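Local coordinates for cell division control protein 4 (Saccharomyces cerevisiae, PDB 3V7D) that recognises phosphorylated target proteins as the substrate-binding subunit of an SCF E3 ubiquitin ligase, directing their ubiquitination and proteasomal degradation, at residues 373-378 with 385-390; 364-369 with 399-404; 346-351 with 380-385. The protein carries 1 engineered substitution. All coordinates share one frame; numbering follows the deposited sequence.

Contact 1. Residues 373-378 with 385-390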
loop_
_atom_site.group_PDB
_atom_site.type_symbol
_atom_site.label_atom_id
_atom_site.label_comp_id
_atom_site.label_asym_id
_atom_site.label_seq_id
_atom_site.Cartn_x
_atom_site.Cartn_y
_atom_site.Cartn_z
ATOM N N SER B 373 20.296 2.132 -12.281
ATOM C CA SER B 373 19.014 1.684 -12.811
ATOM C C SER B 373 18.072 1.259 -11.693
ATOM O O SER B 373 18.499 0.712 -10.676
ATOM C CB SER B 373 19.203 0.526 -13.795
ATOM O OG SER B 373 19.813 -0.582 -13.157
ATOM N N ILE B 374 16.787 1.520 -11.900
ATOM C CA ILE B 374 15.739 1.100 -10.987
ATOM C C ILE B 374 14.657 0.422 -11.820
ATOM O O ILE B 374 14.273 0.934 -12.872
ATOM C CB ILE B 374 15.133 2.309 -10.255
ATOM C CG1 ILE B 374 16.203 3.026 -9.429
ATOM C CG2 ILE B 374 13.974 1.882 -9.367
ATOM C CD1 ILE B 374 15.812 4.426 -9.026
ATOM N N ARG B 375 14.174 -0.730 -11.361
ATOM C CA ARG B 375 13.153 -1.472 -12.094
ATOM C C ARG B 375 11.937 -1.793 -11.234
ATOM O O ARG B 375 12.068 -2.208 -10.081
ATOM C CB ARG B 375 13.727 -2.778 -12.648
ATOM C CG ARG B 375 14.829 -2.605 -13.665
ATOM C CD ARG B 375 14.273 -2.371 -15.056
ATOM N NE ARG B 375 15.351 -2.192 -16.022
ATOM C CZ ARG B 375 15.172 -2.103 -17.334
ATOM N NH1 ARG B 375 13.952 -2.182 -17.846
ATOM N NH2 ARG B 375 16.217 -1.939 -18.133
ATOM N N GLY B 376 10.754 -1.613 -11.812
ATOM C CA GLY B 376 9.521 -2.005 -11.160
ATOM C C GLY B 376 8.903 -3.227 -11.814
ATOM O O GLY B 376 8.673 -3.256 -13.025
ATOM N N TRP B 377 8.639 -4.248 -11.007
ATOM C CA TRP B 377 8.013 -5.464 -11.498
ATOM C C TRP B 377 6.703 -5.683 -10.763
ATOM O O TRP B 377 6.580 -5.352 -9.583
ATOM C CB TRP B 377 8.917 -6.669 -11.259
ATOM C CG TRP B 377 10.377 -6.417 -11.480
ATOM C CD1 TRP B 377 11.250 -5.838 -10.603
ATOM C CD2 TRP B 377 11.147 -6.769 -12.636
ATOM N NE1 TRP B 377 12.510 -5.797 -11.146
ATOM C CE2 TRP B 377 12.475 -6.365 -12.392
ATOM C CE3 TRP B 377 10.842 -7.386 -13.851
ATOM C CZ2 TRP B 377 13.494 -6.552 -13.322
ATOM C CZ3 TRP B 377 11.859 -7.576 -14.771
ATOM C CH2 TRP B 377 13.165 -7.157 -14.505
ATOM N N ASP B 378 5.724 -6.244 -11.462
ATOM C CA ASP B 378 4.453 -6.574 -10.839
ATOM C C ASP B 378 4.709 -7.537 -9.687
ATOM O O ASP B 378 5.431 -8.518 -9.842
ATOM C CB ASP B 378 3.510 -7.203 -11.862
ATOM C CG ASP B 378 2.135 -7.448 -11.300
ATOM O OD1 ASP B 378 1.292 -6.532 -11.396
ATOM O OD2 ASP B 378 1.903 -8.545 -10.748
ATOM N N LYS B 385 6.738 -3.149 -15.028
ATOM C CA LYS B 385 5.792 -2.060 -14.784
ATOM C C LYS B 385 6.425 -0.694 -14.990
ATOM O O LYS B 385 5.802 0.198 -15.555
ATOM C CB LYS B 385 5.198 -2.156 -13.379
ATOM C CG LYS B 385 4.612 -3.514 -13.060
ATOM C CD LYS B 385 3.575 -3.923 -14.087
ATOM C CE LYS B 385 2.330 -3.071 -13.985
ATOM N NZ LYS B 385 1.195 -3.701 -14.723
ATOM N N PHE B 386 7.657 -0.525 -14.520
ATOM C CA PHE B 386 8.371 0.727 -14.740
ATOM C C PHE B 386 9.889 0.575 -14.759
ATOM O O PHE B 386 10.437 -0.419 -14.290
ATOM C CB PHE B 386 7.928 1.828 -13.758
ATOM C CG PHE B 386 8.103 1.480 -12.295
ATOM C CD1 PHE B 386 9.336 1.610 -11.674
ATOM C CD2 PHE B 386 7.019 1.074 -11.532
ATOM C CE1 PHE B 386 9.492 1.315 -10.329
ATOM C CE2 PHE B 386 7.167 0.779 -10.191
ATOM C CZ PHE B 386 8.407 0.898 -9.588
ATOM N N SER B 387 10.554 1.579 -15.314
ATOM C CA SER B 387 11.998 1.564 -15.460
ATOM C C SER B 387 12.530 2.984 -15.316
ATOM O O SER B 387 12.055 3.903 -15.991
ATOM C CB SER B 387 12.378 0.997 -16.829
ATOM O OG SER B 387 13.778 1.061 -17.034
ATOM N N TYR B 388 13.503 3.167 -14.427
ATOM C CA TYR B 388 14.106 4.482 -14.235
ATOM C C TYR B 388 15.622 4.399 -14.169
ATOM O O TYR B 388 16.184 3.343 -13.879
ATOM C CB TYR B 388 13.567 5.160 -12.971
ATOM C CG TYR B 388 12.086 5.462 -13.016
ATOM C CD1 TYR B 388 11.589 6.492 -13.805
ATOM C CD2 TYR B 388 11.186 4.718 -12.264
ATOM C CE1 TYR B 388 10.234 6.768 -13.846
ATOM C CE2 TYR B 388 9.834 4.985 -12.294
ATOM C CZ TYR B 388 9.362 6.009 -13.085
ATOM O OH TYR B 388 8.011 6.270 -13.111
ATOM N N HIS B 389 16.277 5.524 -14.433
ATOM C CA HIS B 389 17.729 5.594 -14.387
ATOM C C HIS B 389 18.180 6.988 -13.958
ATOM O O HIS B 389 17.779 7.985 -14.549
ATOM C CB HIS B 389 18.307 5.260 -15.764
ATOM C CG HIS B 389 19.537 4.413 -15.713
ATOM N ND1 HIS B 389 19.559 3.109 -16.158
ATOM C CD2 HIS B 389 20.788 4.680 -15.270
ATOM C CE1 HIS B 389 20.772 2.611 -15.997
ATOM N NE2 HIS B 389 21.536 3.544 -15.457
ATOM N N HIS B 390 18.999 7.061 -12.917
ATOM C CA HIS B 390 19.580 8.336 -12.523
ATOM C C HIS B 390 20.537 8.796 -13.623
ATOM O O HIS B 390 21.409 8.041 -14.052
ATOM C CB HIS B 390 20.284 8.221 -11.168
ATOM C CG HIS B 390 19.342 8.178 -10.002
ATOM N ND1 HIS B 390 19.733 8.473 -8.713
ATOM C CD2 HIS B 390 18.022 7.879 -9.936
ATOM C CE1 HIS B 390 18.695 8.358 -7.903
ATOM N NE2 HIS B 390 17.645 7.996 -8.620
HETATM O O HOH W 1 15.875 0.470 -15.465
HETATM O O HOH W 2 -0.064 -5.993 -13.710
#

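Contact 2. Residues 364-369 with 399-404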
loop_
_atom_site.group_PDB
_atom_site.type_symbol
_atom_site.label_atom_id
_atom_site.label_comp_id
_atom_site.label_asym_id
_atom_site.label_seq_id
_atom_site.Cartn_x
_atom_site.Cartn_y
_atom_site.Cartn_z
ATOM N N PHE B 364 4.011 -3.703 -6.381
ATOM C CA PHE B 364 5.303 -3.647 -7.067
ATOM C C PHE B 364 6.432 -4.334 -6.302
ATOM O O PHE B 364 6.622 -4.087 -5.111
ATOM C CB PHE B 364 5.733 -2.195 -7.306
ATOM C CG PHE B 364 4.788 -1.398 -8.149
ATOM C CD1 PHE B 364 4.433 -1.826 -9.417
ATOM C CD2 PHE B 364 4.293 -0.187 -7.689
ATOM C CE1 PHE B 364 3.573 -1.072 -10.205
ATOM C CE2 PHE B 364 3.437 0.572 -8.464
ATOM C CZ PHE B 364 3.074 0.127 -9.728
ATOM N N LEU B 365 7.187 -5.187 -6.987
ATOM C CA LEU B 365 8.531 -5.528 -6.529
ATOM C C LEU B 365 9.444 -4.506 -7.176
ATOM O O LEU B 365 9.373 -4.289 -8.387
ATOM C CB LEU B 365 8.940 -6.938 -6.963
ATOM C CG LEU B 365 10.408 -7.308 -6.703
ATOM C CD1 LEU B 365 10.720 -7.360 -5.209
ATOM C CD2 LEU B 365 10.784 -8.628 -7.375
ATOM N N VAL B 366 10.281 -3.851 -6.381
ATOM C CA VAL B 366 11.167 -2.825 -6.927
ATOM C C VAL B 366 12.629 -3.143 -6.640
ATOM O O VAL B 366 12.985 -3.523 -5.525
ATOM C CB VAL B 366 10.823 -1.421 -6.391
ATOM C CG1 VAL B 366 11.601 -0.351 -7.157
ATOM C CG2 VAL B 366 9.328 -1.164 -6.498
ATOM N N SER B 367 13.472 -2.982 -7.654
ATOM C CA SER B 367 14.889 -3.295 -7.532
ATOM C C SER B 367 15.754 -2.161 -8.070
ATOM O O SER B 367 15.378 -1.465 -9.022
ATOM C CB SER B 367 15.212 -4.584 -8.281
ATOM O OG SER B 367 14.888 -4.446 -9.659
ATOM N N ALA B 368 16.915 -1.985 -7.452
ATOM C CA ALA B 368 17.819 -0.897 -7.805
ATOM C C ALA B 368 19.249 -1.417 -7.853
ATOM O O ALA B 368 19.644 -2.239 -7.025
ATOM C CB ALA B 368 17.689 0.243 -6.803
ATOM N N ALA B 369 20.023 -0.934 -8.819
ATOM C CA ALA B 369 21.340 -1.500 -9.094
ATOM C C ALA B 369 22.450 -0.456 -9.063
ATOM O O ALA B 369 22.180 0.744 -9.038
ATOM C CB ALA B 369 21.327 -2.229 -10.439
ATOM N N PHE B 399 16.519 3.777 -1.867
ATOM C CA PHE B 399 15.222 4.195 -2.379
ATOM C C PHE B 399 14.126 3.692 -1.461
ATOM O O PHE B 399 14.339 2.785 -0.662
ATOM C CB PHE B 399 14.987 3.706 -3.816
ATOM C CG PHE B 399 14.591 2.252 -3.920
ATOM C CD1 PHE B 399 15.553 1.266 -4.062
ATOM C CD2 PHE B 399 13.255 1.876 -3.902
ATOM C CE1 PHE B 399 15.193 -0.067 -4.174
ATOM C CE2 PHE B 399 12.886 0.547 -4.007
ATOM C CZ PHE B 399 13.855 -0.428 -4.146
ATOM N N TYR B 400 12.948 4.289 -1.576
ATOM C CA TYR B 400 11.792 3.811 -0.842
ATOM C C TYR B 400 10.599 3.927 -1.759
ATOM O O TYR B 400 10.598 4.748 -2.678
ATOM C CB TYR B 400 11.574 4.614 0.438
ATOM C CG TYR B 400 10.789 3.857 1.494
ATOM C CD1 TYR B 400 11.430 2.987 2.368
ATOM C CD2 TYR B 400 9.410 4.016 1.618
ATOM C CE1 TYR B 400 10.721 2.293 3.336
ATOM C CE2 TYR B 400 8.692 3.326 2.587
ATOM C CZ TYR B 400 9.354 2.469 3.441
ATOM O OH TYR B 400 8.648 1.781 4.404
ATOM N N VAL B 401 9.583 3.104 -1.527
ATOM C CA VAL B 401 8.502 3.020 -2.495
ATOM C C VAL B 401 7.158 2.623 -1.890
ATOM O O VAL B 401 7.086 1.876 -0.909
ATOM C CB VAL B 401 8.875 2.038 -3.630
ATOM C CG1 VAL B 401 8.797 0.591 -3.140
ATOM C CG2 VAL B 401 7.986 2.248 -4.851
ATOM N N SER B 402 6.095 3.157 -2.482
ATOM C CA SER B 402 4.739 2.715 -2.211
ATOM C C SER B 402 4.099 2.442 -3.565
ATOM O O SER B 402 4.768 2.530 -4.593
ATOM C CB SER B 402 3.955 3.800 -1.480
ATOM O OG SER B 402 3.720 4.907 -2.340
ATOM N N ASP B 403 2.810 2.123 -3.576
ATOM C CA ASP B 403 2.108 1.898 -4.833
ATOM C C ASP B 403 2.013 3.182 -5.650
ATOM O O ASP B 403 1.884 3.140 -6.866
ATOM C CB ASP B 403 0.705 1.338 -4.591
ATOM C CG ASP B 403 0.721 -0.088 -4.071
ATOM O OD1 ASP B 403 1.750 -0.786 -4.229
ATOM O OD2 ASP B 403 -0.309 -0.511 -3.506
ATOM N N ASN B 404 2.095 4.322 -4.972
ATOM C CA ASN B 404 1.893 5.613 -5.611
ATOM C C ASN B 404 3.175 6.395 -5.899
ATOM O O ASN B 404 3.240 7.154 -6.863
ATOM C CB ASN B 404 0.955 6.465 -4.760
ATOM C CG ASN B 404 -0.467 5.937 -4.759
ATOM O OD1 ASN B 404 -0.971 5.486 -5.783
ATOM N ND2 ASN B 404 -1.118 5.988 -3.605
#

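Contact 3. Residues 346-351 with 380-385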
loop_
_atom_site.group_PDB
_atom_site.type_symbol
_atom_site.label_atom_id
_atom_site.label_comp_id
_atom_site.label_asym_id
_atom_site.label_seq_id
_atom_site.Cartn_x
_atom_site.Cartn_y
_atom_site.Cartn_z
ATOM N N TYR B 346 11.313 -17.817 -11.184
ATOM C CA TYR B 346 11.710 -16.899 -12.246
ATOM C C TYR B 346 13.101 -16.305 -12.038
ATOM O O TYR B 346 13.553 -16.117 -10.905
ATOM C CB TYR B 346 10.703 -15.753 -12.354
ATOM C CG TYR B 346 9.264 -16.193 -12.493
ATOM C CD1 TYR B 346 8.843 -16.913 -13.601
ATOM C CD2 TYR B 346 8.325 -15.878 -11.519
ATOM C CE1 TYR B 346 7.523 -17.311 -13.736
ATOM C CE2 TYR B 346 7.004 -16.272 -11.644
ATOM C CZ TYR B 346 6.608 -16.987 -12.755
ATOM O OH TYR B 346 5.295 -17.380 -12.882
ATOM N N THR B 347 13.775 -16.015 -13.145
ATOM C CA THR B 347 14.969 -15.187 -13.116
ATOM C C THR B 347 14.664 -13.899 -13.868
ATOM O O THR B 347 14.271 -13.926 -15.038
ATOM C CB THR B 347 16.189 -15.878 -13.752
ATOM O OG1 THR B 347 16.409 -17.148 -13.126
ATOM C CG2 THR B 347 17.432 -15.015 -13.575
ATOM N N LEU B 348 14.828 -12.773 -13.186
ATOM C CA LEU B 348 14.558 -11.472 -13.776
ATOM C C LEU B 348 15.879 -10.831 -14.170
ATOM O O LEU B 348 16.794 -10.726 -13.354
ATOM C CB LEU B 348 13.831 -10.575 -12.773
ATOM C CG LEU B 348 12.651 -11.193 -12.019
ATOM C CD1 LEU B 348 12.019 -10.175 -11.077
ATOM C CD2 LEU B 348 11.623 -11.732 -12.998
ATOM N N GLN B 349 15.974 -10.408 -15.424
ATOM C CA GLN B 349 17.185 -9.786 -15.938
ATOM C C GLN B 349 16.873 -8.375 -16.431
ATOM O O GLN B 349 16.460 -8.191 -17.572
ATOM C CB GLN B 349 17.765 -10.631 -17.077
ATOM C CG GLN B 349 19.133 -10.181 -17.556
ATOM C CD GLN B 349 20.195 -10.308 -16.481
ATOM O OE1 GLN B 349 20.621 -11.414 -16.139
ATOM N NE2 GLN B 349 20.625 -9.175 -15.936
ATOM N N GLY B 350 17.056 -7.381 -15.564
ATOM C CA GLY B 350 16.760 -6.003 -15.919
ATOM C C GLY B 350 17.801 -5.016 -15.418
ATOM O O GLY B 350 17.563 -3.808 -15.373
ATOM N N HIS B 351 18.959 -5.542 -15.036
ATOM C CA HIS B 351 20.065 -4.727 -14.555
ATOM C C HIS B 351 21.361 -5.269 -15.137
ATOM O O HIS B 351 21.475 -6.467 -15.390
ATOM C CB HIS B 351 20.150 -4.777 -13.027
ATOM C CG HIS B 351 18.914 -4.301 -12.330
ATOM N ND1 HIS B 351 18.595 -2.965 -12.208
ATOM C CD2 HIS B 351 17.925 -4.982 -11.702
ATOM C CE1 HIS B 351 17.462 -2.842 -11.538
ATOM N NE2 HIS B 351 17.034 -4.052 -11.222
ATOM N N ASN B 380 3.062 -9.753 -8.381
ATOM C CA ASN B 380 2.488 -11.089 -8.489
ATOM C C ASN B 380 3.029 -11.910 -9.659
ATOM O O ASN B 380 3.395 -13.072 -9.475
ATOM C CB ASN B 380 0.959 -11.033 -8.533
ATOM C CG ASN B 380 0.324 -12.401 -8.355
ATOM O OD1 ASN B 380 0.855 -13.261 -7.650
ATOM N ND2 ASN B 380 -0.817 -12.613 -9.000
ATOM N N ASP B 381 3.084 -11.318 -10.853
ATOM C CA ASP B 381 3.577 -12.040 -12.031
ATOM C C ASP B 381 4.899 -11.505 -12.601
ATOM O O ASP B 381 5.410 -12.028 -13.590
ATOM C CB ASP B 381 2.501 -12.141 -13.128
ATOM C CG ASP B 381 2.055 -10.781 -13.659
ATOM O OD1 ASP B 381 2.859 -9.824 -13.678
ATOM O OD2 ASP B 381 0.883 -10.672 -14.076
ATOM N N TYR B 382 5.431 -10.456 -11.981
ATOM C CA TYR B 382 6.754 -9.917 -12.316
ATOM C C TYR B 382 6.906 -9.406 -13.747
ATOM O O TYR B 382 8.021 -9.318 -14.266
ATOM C CB TYR B 382 7.857 -10.918 -11.955
ATOM C CG TYR B 382 7.666 -11.471 -10.567
ATOM C CD1 TYR B 382 7.975 -10.709 -9.446
ATOM C CD2 TYR B 382 7.136 -12.739 -10.373
ATOM C CE1 TYR B 382 7.781 -11.209 -8.169
ATOM C CE2 TYR B 382 6.937 -13.243 -9.105
ATOM C CZ TYR B 382 7.260 -12.476 -8.008
ATOM O OH TYR B 382 7.056 -12.983 -6.746
ATOM N N SER B 383 5.785 -9.057 -14.373
ATOM C CA SER B 383 5.827 -8.337 -15.634
ATOM C C SER B 383 6.391 -6.944 -15.368
ATOM O O SER B 383 6.311 -6.434 -14.248
ATOM C CB SER B 383 4.434 -8.246 -16.270
ATOM O OG SER B 383 3.558 -7.440 -15.496
ATOM N N ARG B 384 6.962 -6.334 -16.398
ATOM C CA ARG B 384 7.635 -5.049 -16.254
ATOM C C ARG B 384 6.643 -3.897 -16.123
ATOM O O ARG B 384 5.806 -3.689 -16.999
ATOM C CB ARG B 384 8.571 -4.819 -17.442
ATOM C CG ARG B 384 9.737 -5.797 -17.481
ATOM C CD ARG B 384 10.587 -5.630 -18.739
ATOM N NE ARG B 384 11.690 -6.590 -18.767
ATOM C CZ ARG B 384 12.931 -6.318 -18.375
ATOM N NH1 ARG B 384 13.238 -5.104 -17.933
ATOM N NH2 ARG B 384 13.870 -7.255 -18.431
ATOM N N LYS B 385 6.738 -3.149 -15.028
ATOM C CA LYS B 385 5.792 -2.060 -14.784
ATOM C C LYS B 385 6.425 -0.694 -14.990
ATOM O O LYS B 385 5.802 0.198 -15.555
ATOM C CB LYS B 385 5.198 -2.156 -13.379
ATOM C CG LYS B 385 4.612 -3.514 -13.060
ATOM C CD LYS B 385 3.575 -3.923 -14.087
ATOM C CE LYS B 385 2.330 -3.071 -13.985
ATOM N NZ LYS B 385 1.195 -3.701 -14.723
#

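Contact 1. Residues 373-378 with 385-390
K385 runs along the end of strand 373-378 and can be followed from CB to its tip. K385 CB lies beside the carbonyl of G376, 3.7 Å from G376 O. The chain bends at chi2 (-55°) and again at chi3 (-69°), which lays it along D378 instead of out from the strand. K385 CG comes within 3.4 Å of D378 N. K385 CD rests on D378 CB at 4.0 Å. At the tip, K385 NZ and D378 OD1 are beyond salt-bridge distance; one water joins them, accepting from NZ and donating to OD1. The other oxygen, D378 OD2, accepts from the backbone N of N380 and D381.

Two residues, K385 and F386, stand opposite the single G376: a classic beta bulge. G376 O accepts from K385 N at 2.8 Å and from F386 N at 3.3 Å, both on the same face of its plane. Beyond the bulge the two strands pair regularly as an antiparallel hairpin, the outer half of a four-stranded WD40 propeller blade. The F386 ring lies flat over G376, with G376 CA 3.5 Å from the ring centroid in a CH-pi contact. A side chain at G376 would run into this ring. F386 CG sits between its own backbone N and carbonyl carbon (chi1 58°), which folds the ring back over the neighbouring strand.

The R375 guanidinium, on the other side of the sheet, has S387 OG over one face. S387 OG also shares a water with I374 O. Further along, S373 CB approaches H389 CE1 at 3.4 Å, while H389 NE2 bonds to D371 O.

Contact 2. Residues 364-369 with 399-404
F399 pushes the end of its ring between V366 and A368. The ring reaches V366 through F399 CE2, 3.5 Å from V366 CG1. On its other side F399 CD1 meets A368 CB at 3.6 Å. F399 CZ also comes up to V366 O, which lies near the ring plane at its edge. The other methyl of V366 serves a different partner: V366 CG2 touches V401 CG1 at 3.8 Å. The valine splits its branches because CG1 is anti to the backbone N (chi1 -170°).

At the far end the F364 ring turns its edge to the residues that follow strand 396-401. F364 CE2 lies 3.4 Å from D403 O, which is in the ring plane. S402 opens an ST turn there, its OG accepting from N404 N. The turn is also tied to the 361-363 loop: D403 OD1 bonds to S361 OG and K363 N.

The two strand axes run antiparallel at 170° but stay 8.9 Å apart, so this is packing between two sheets, not pairing within one. Strand 364-369 is the second strand of its propeller blade, and 396-401 is the first of the next. I374 of strand 373-378 and L406 of strand 405-410 close in on the same apolar layer.

Contact 3. Residues 346-351 with 380-385
The rings of Y346 and Y382 touch along their rims and do not stack. Their planes are inclined at 59° and their centroids lie 5.7 Å apart. The nearest atoms are Y346 CD2 and Y382 CD2, at 3.5 Å. L348 comes in nearer the base of the second tyrosine, with L348 CD2 4.0 Å from Y382 CB. Its side chain crosses that of Y382 at about a right angle. Were Y382 an alanine, the Y346 rim would probably lose its aromatic neighbour, and R324 NH1 the hydroxyl it bonds.

R384 makes the polar link. Its chain is extended from CG to NE and carries the guanidinium across to Q349 and G350. R384 NH2 donates to Q349 O over 2.9 Å. The oxygen lies in the guanidinium plane, but the donor stands well above the carbonyl plane and the bond is bent (135° at the hydrogen). Y382 sits within an Asx turn, D381 OD1 accepting from S383 N.

The contact joins two neighbouring propeller blades. Strand 343-348 is the outermost of one, and the 379-383 loop links the last two strands of the next. W377 of strand 373-378 packs against L348 and R384, and I336 of strand 334-338 against Y382.

In the fold
All three contacts involve the blade of strands 355-360, 364-369, 373-378 and 384-389 in the WD40 propeller. Contact 1 lies within that blade. Contact 2 joins it to the following blade and contact 3 to the preceding one. The centre of contact 1 lies about 8 Å from that of contact 2 and about 10 Å from that of contact 3. H351 of contact 3 ties them together: H351 NE2 is 2.7 Å from S367 OG of contact 2, and H351 ND1 is 2.8 Å from S373 OG of contact 1. S367 OG also hydrogen-bonds to W377 NE1. These bonds resemble the Asp-His-Ser/Thr-Trp tetrad of WD40 blades, with S373 OG standing between H351 and D371.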